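Local coordinates for protein acetyltransferase, GNAT family (Streptococcus pneumoniae, PDB 2ATR) that is of unknown function but, as a GNAT-family protein, probably transfers an acetyl group from acetyl-coenzyme A to an unidentified substrate, at residues A[59-69]-A[92-103]. Numbering follows the deposited sequence.
Sequences LVGDGFSSVFV and LGNFKEAYQVQL
Val67, Val69 and Phe95 have the most surface buried where strand 66-69 meets the segment around strand 100-102. Val67 meets the turn 95-98 with CG2 and strand 100-102 with CB, which faces Val101 CG2. Its CG2 lies 3.6 Å from Ala98 CB and 3.7 Å from Phe95 CD1. With CG1 anti to the backbone N (chi1 174°), CG2 is the branch left to meet Ala98 and Phe95. The Val67 and Phe95 side chains cross at about a right angle. Leu59, from the adjacent strand, also reaches the Phe95 ring, with its CD1 3.7 Å from Phe95 CD2. Gly63 O meets the same ring at its edge, near the ring plane. Leu42 touches Phe95 as well. Val69 runs alongside Leu103, both pointing the same way, and its CB is 3.9 Å from Leu103 CB. Met88 of helix 83-92 also packs on Val69.

Strands 66-69 and 100-102 run parallel over this short length, their axes 16° apart. Val67 N donates to Gln100 O, and Val67 O accepts from Gln102 N at 3.0 Å. Val69 N then donates to Gln102 O. Where the strands begin, Tyr99 N donates to Phe64 O (2.9 Å) and Gln100 N to Ser65 O. Phe68 and Gln102 lie on the face opposite Val67 and Val101, with Phe68 CD1 4.0 Å from Gln102 CB. A water lies above one face of the Phe68 ring, toward its rim. It donates to Val67 O and accepts a weak bond from Gln102 NE2. In the turn between strands 52-61 and 66-74, Asp62 OD1 accepts from Phe64 N, which makes an Asx turn, and also from Ser66 N.

Strand 66-74, helix 83-92 and strand 100-102 make a beta-alpha-beta crossover, which adds an edge strand to the mixed sheet of the GNAT fold.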
loop_
_atom_site.group_PDB
_atom_site.type_symbol
_atom_site.label_atom_id
_atom_site.label_comp_id
_atom_site.label_asym_id
_atom_site.label_seq_id
_atom_site.Cartn_x
_atom_site.Cartn_y
_atom_site.Cartn_z
ATOM N N LEU A 59 1.765 -2.372 -4.708
ATOM C CA LEU A 59 2.449 -1.306 -5.460
ATOM C C LEU A 59 2.077 -1.383 -6.904
ATOM O O LEU A 59 1.877 -2.470 -7.424
ATOM C CB LEU A 59 3.958 -1.455 -5.322
ATOM C CG LEU A 59 4.636 -1.568 -3.966
ATOM C CD1 LEU A 59 6.126 -1.533 -4.211
ATOM C CD2 LEU A 59 4.234 -0.476 -3.040
ATOM N N VAL A 60 2.009 -0.220 -7.561
ATOM C CA VAL A 60 1.642 -0.075 -8.970
ATOM C C VAL A 60 2.575 0.931 -9.667
ATOM O O VAL A 60 3.301 1.681 -8.994
ATOM C CB VAL A 60 0.156 0.403 -9.172
ATOM C CG1 VAL A 60 -0.838 -0.643 -8.569
ATOM C CG2 VAL A 60 -0.067 1.806 -8.612
ATOM N N GLY A 61 2.527 0.966 -10.995
ATOM C CA GLY A 61 3.379 1.910 -11.745
ATOM C C GLY A 61 4.187 1.163 -12.763
ATOM O O GLY A 61 3.908 -0.003 -13.055
ATOM N N ASP A 62 5.186 1.831 -13.333
ATOM C CA ASP A 62 6.005 1.189 -14.394
ATOM C C ASP A 62 7.179 0.388 -13.804
ATOM O O ASP A 62 7.752 -0.456 -14.501
ATOM C CB ASP A 62 6.425 2.199 -15.486
ATOM C CG ASP A 62 7.360 3.273 -14.947
ATOM O OD1 ASP A 62 8.269 2.987 -14.182
ATOM O OD2 ASP A 62 7.171 4.420 -15.244
ATOM N N GLY A 63 7.523 0.626 -12.540
ATOM C CA GLY A 63 8.536 -0.129 -11.851
ATOM C C GLY A 63 9.943 0.389 -12.102
ATOM O O GLY A 63 10.911 -0.161 -11.566
ATOM N N PHE A 64 10.064 1.456 -12.880
ATOM C CA PHE A 64 11.400 1.992 -13.235
ATOM C C PHE A 64 11.492 3.461 -12.990
ATOM O O PHE A 64 12.315 3.911 -12.197
ATOM C CB PHE A 64 11.773 1.669 -14.716
ATOM C CG PHE A 64 12.023 0.216 -14.967
ATOM C CD1 PHE A 64 13.279 -0.342 -14.670
ATOM C CD2 PHE A 64 11.024 -0.599 -15.497
ATOM C CE1 PHE A 64 13.542 -1.718 -14.883
ATOM C CE2 PHE A 64 11.274 -1.975 -15.752
ATOM C CZ PHE A 64 12.539 -2.540 -15.438
ATOM N N SER A 65 10.681 4.242 -13.690
ATOM C CA SER A 65 10.618 5.687 -13.405
ATOM C C SER A 65 9.656 6.028 -12.263
ATOM O O SER A 65 9.857 7.040 -11.574
ATOM C CB SER A 65 10.258 6.511 -14.628
ATOM O OG SER A 65 11.137 6.154 -15.697
ATOM N N SER A 66 8.617 5.196 -12.092
ATOM C CA SER A 66 7.532 5.496 -11.148
ATOM C C SER A 66 6.936 4.248 -10.524
ATOM O O SER A 66 6.583 3.280 -11.233
ATOM C CB SER A 66 6.417 6.295 -11.808
ATOM O OG SER A 66 5.759 5.460 -12.755
ATOM N N VAL A 67 6.849 4.304 -9.195
ATOM C CA VAL A 67 6.240 3.321 -8.336
ATOM C C VAL A 67 5.289 4.068 -7.350
ATOM O O VAL A 67 5.601 5.159 -6.861
ATOM C CB VAL A 67 7.298 2.506 -7.572
ATOM C CG1 VAL A 67 6.621 1.535 -6.516
ATOM C CG2 VAL A 67 8.210 1.683 -8.570
ATOM N N PHE A 68 4.103 3.527 -7.142
ATOM C CA PHE A 68 3.107 4.177 -6.249
ATOM C C PHE A 68 2.680 3.130 -5.238
ATOM O O PHE A 68 2.424 1.978 -5.634
ATOM C CB PHE A 68 1.902 4.713 -7.037
ATOM C CG PHE A 68 2.280 5.743 -8.094
ATOM C CD1 PHE A 68 2.300 7.104 -7.778
ATOM C CD2 PHE A 68 2.707 5.336 -9.369
ATOM C CE1 PHE A 68 2.644 8.066 -8.736
ATOM C CE2 PHE A 68 3.092 6.278 -10.306
ATOM C CZ PHE A 68 3.040 7.654 -9.987
ATOM N N VAL A 69 2.622 3.526 -3.970
ATOM C CA VAL A 69 2.142 2.643 -2.893
ATOM C C VAL A 69 0.627 2.782 -2.975
ATOM O O VAL A 69 0.050 3.789 -2.534
ATOM C CB VAL A 69 2.643 3.025 -1.436
ATOM C CG1 VAL A 69 1.954 2.075 -0.384
ATOM C CG2 VAL A 69 4.165 2.874 -1.289
ATOM N N LEU A 92 9.055 -2.144 -0.915
ATOM C CA LEU A 92 9.866 -1.076 -1.531
ATOM C C LEU A 92 11.323 -1.507 -1.774
ATOM O O LEU A 92 12.014 -0.885 -2.574
ATOM C CB LEU A 92 9.836 0.200 -0.691
ATOM C CG LEU A 92 8.481 0.922 -0.631
ATOM C CD1 LEU A 92 8.613 2.056 0.311
ATOM C CD2 LEU A 92 8.063 1.345 -2.054
ATOM N N GLY A 93 11.767 -2.559 -1.067
ATOM C CA GLY A 93 13.084 -3.162 -1.259
ATOM C C GLY A 93 13.332 -3.625 -2.685
ATOM O O GLY A 93 14.490 -3.670 -3.173
ATOM N N ASN A 94 12.245 -3.952 -3.376
ATOM C CA ASN A 94 12.313 -4.298 -4.780
ATOM C C ASN A 94 12.507 -3.103 -5.696
ATOM O O ASN A 94 12.772 -3.277 -6.880
ATOM C CB ASN A 94 11.063 -5.048 -5.194
ATOM C CG ASN A 94 10.840 -6.270 -4.356
ATOM O OD1 ASN A 94 10.031 -6.264 -3.413
ATOM N ND2 ASN A 94 11.596 -7.312 -4.648
ATOM N N PHE A 95 12.400 -1.890 -5.158
ATOM C CA PHE A 95 12.273 -0.733 -6.036
ATOM C C PHE A 95 13.128 0.400 -5.589
ATOM O O PHE A 95 12.784 1.561 -5.837
ATOM C CB PHE A 95 10.805 -0.324 -6.204
ATOM C CG PHE A 95 9.986 -1.357 -6.925
ATOM C CD1 PHE A 95 10.107 -1.525 -8.294
ATOM C CD2 PHE A 95 9.122 -2.205 -6.228
ATOM C CE1 PHE A 95 9.422 -2.505 -8.940
ATOM C CE2 PHE A 95 8.404 -3.171 -6.885
ATOM C CZ PHE A 95 8.545 -3.315 -8.245
ATOM N N LYS A 96 14.266 0.053 -4.977
ATOM C CA LYS A 96 15.125 1.045 -4.300
ATOM C C LYS A 96 15.832 2.019 -5.236
ATOM O O LYS A 96 16.310 3.071 -4.797
ATOM C CB LYS A 96 16.137 0.363 -3.341
ATOM C CG LYS A 96 17.140 -0.602 -4.021
ATOM C CD LYS A 96 17.660 -1.716 -3.042
ATOM C CE LYS A 96 18.935 -2.482 -3.585
ATOM N NZ LYS A 96 18.967 -2.580 -5.113
ATOM N N GLU A 97 15.866 1.679 -6.531
ATOM C CA GLU A 97 16.433 2.562 -7.550
ATOM C C GLU A 97 15.345 3.176 -8.472
ATOM O O GLU A 97 15.698 3.936 -9.361
ATOM C CB GLU A 97 17.519 1.822 -8.385
ATOM C CG GLU A 97 18.457 0.961 -7.511
ATOM C CD GLU A 97 19.935 1.024 -7.930
ATOM O OE1 GLU A 97 20.215 1.021 -9.160
ATOM O OE2 GLU A 97 20.822 1.070 -7.015
ATOM N N ALA A 98 14.060 2.873 -8.250
ATOM C CA ALA A 98 12.972 3.520 -9.040
ATOM C C ALA A 98 13.138 5.012 -8.921
ATOM O O ALA A 98 13.391 5.524 -7.841
ATOM C CB ALA A 98 11.536 3.103 -8.573
ATOM N N TYR A 99 13.028 5.710 -10.028
ATOM C CA TYR A 99 13.256 7.162 -10.041
ATOM C C TYR A 99 12.438 7.969 -9.002
ATOM O O TYR A 99 13.007 8.699 -8.165
ATOM C CB TYR A 99 13.239 7.768 -11.491
ATOM C CG TYR A 99 13.567 9.256 -11.458
ATOM C CD1 TYR A 99 14.861 9.705 -11.178
ATOM C CD2 TYR A 99 12.565 10.206 -11.631
ATOM C CE1 TYR A 99 15.149 11.081 -11.089
ATOM C CE2 TYR A 99 12.846 11.588 -11.523
ATOM C CZ TYR A 99 14.133 11.992 -11.252
ATOM O OH TYR A 99 14.403 13.341 -11.169
ATOM N N GLN A 100 11.119 7.803 -9.002
ATOM C CA GLN A 100 10.265 8.450 -7.997
ATOM C C GLN A 100 9.352 7.432 -7.389
ATOM O O GLN A 100 8.776 6.586 -8.104
ATOM C CB GLN A 100 9.408 9.565 -8.600
ATOM C CG GLN A 100 10.240 10.724 -9.059
ATOM C CD GLN A 100 9.395 11.816 -9.622
ATOM O OE1 GLN A 100 8.645 11.623 -10.595
ATOM N NE2 GLN A 100 9.493 12.977 -9.015
ATOM N N VAL A 101 9.225 7.488 -6.063
ATOM C CA VAL A 101 8.258 6.624 -5.407
ATOM C C VAL A 101 7.320 7.533 -4.608
ATOM O O VAL A 101 7.791 8.380 -3.841
ATOM C CB VAL A 101 8.946 5.590 -4.519
ATOM C CG1 VAL A 101 7.900 4.761 -3.818
ATOM C CG2 VAL A 101 9.889 4.670 -5.384
ATOM N N GLN A 102 6.007 7.370 -4.817
ATOM C CA GLN A 102 5.025 8.245 -4.218
ATOM C C GLN A 102 3.836 7.497 -3.646
ATOM O O GLN A 102 3.696 6.298 -3.842
ATOM C CB GLN A 102 4.538 9.290 -5.238
ATOM C CG GLN A 102 5.635 10.202 -5.745
ATOM C CD GLN A 102 5.096 11.229 -6.694
ATOM O OE1 GLN A 102 4.384 12.125 -6.301
ATOM N NE2 GLN A 102 5.402 11.081 -7.943
ATOM N N LEU A 103 2.970 8.235 -2.962
ATOM C CA LEU A 103 1.746 7.689 -2.346
ATOM C C LEU A 103 0.880 8.923 -2.059
ATOM O O LEU A 103 1.370 10.097 -2.091
ATOM C CB LEU A 103 2.030 6.868 -1.074
ATOM C CG LEU A 103 2.694 7.476 0.181
ATOM C CD1 LEU A 103 1.665 8.101 1.167
ATOM C CD2 LEU A 103 3.427 6.381 0.899
HETATM O O HOH W 1 6.129 7.840 -8.473
#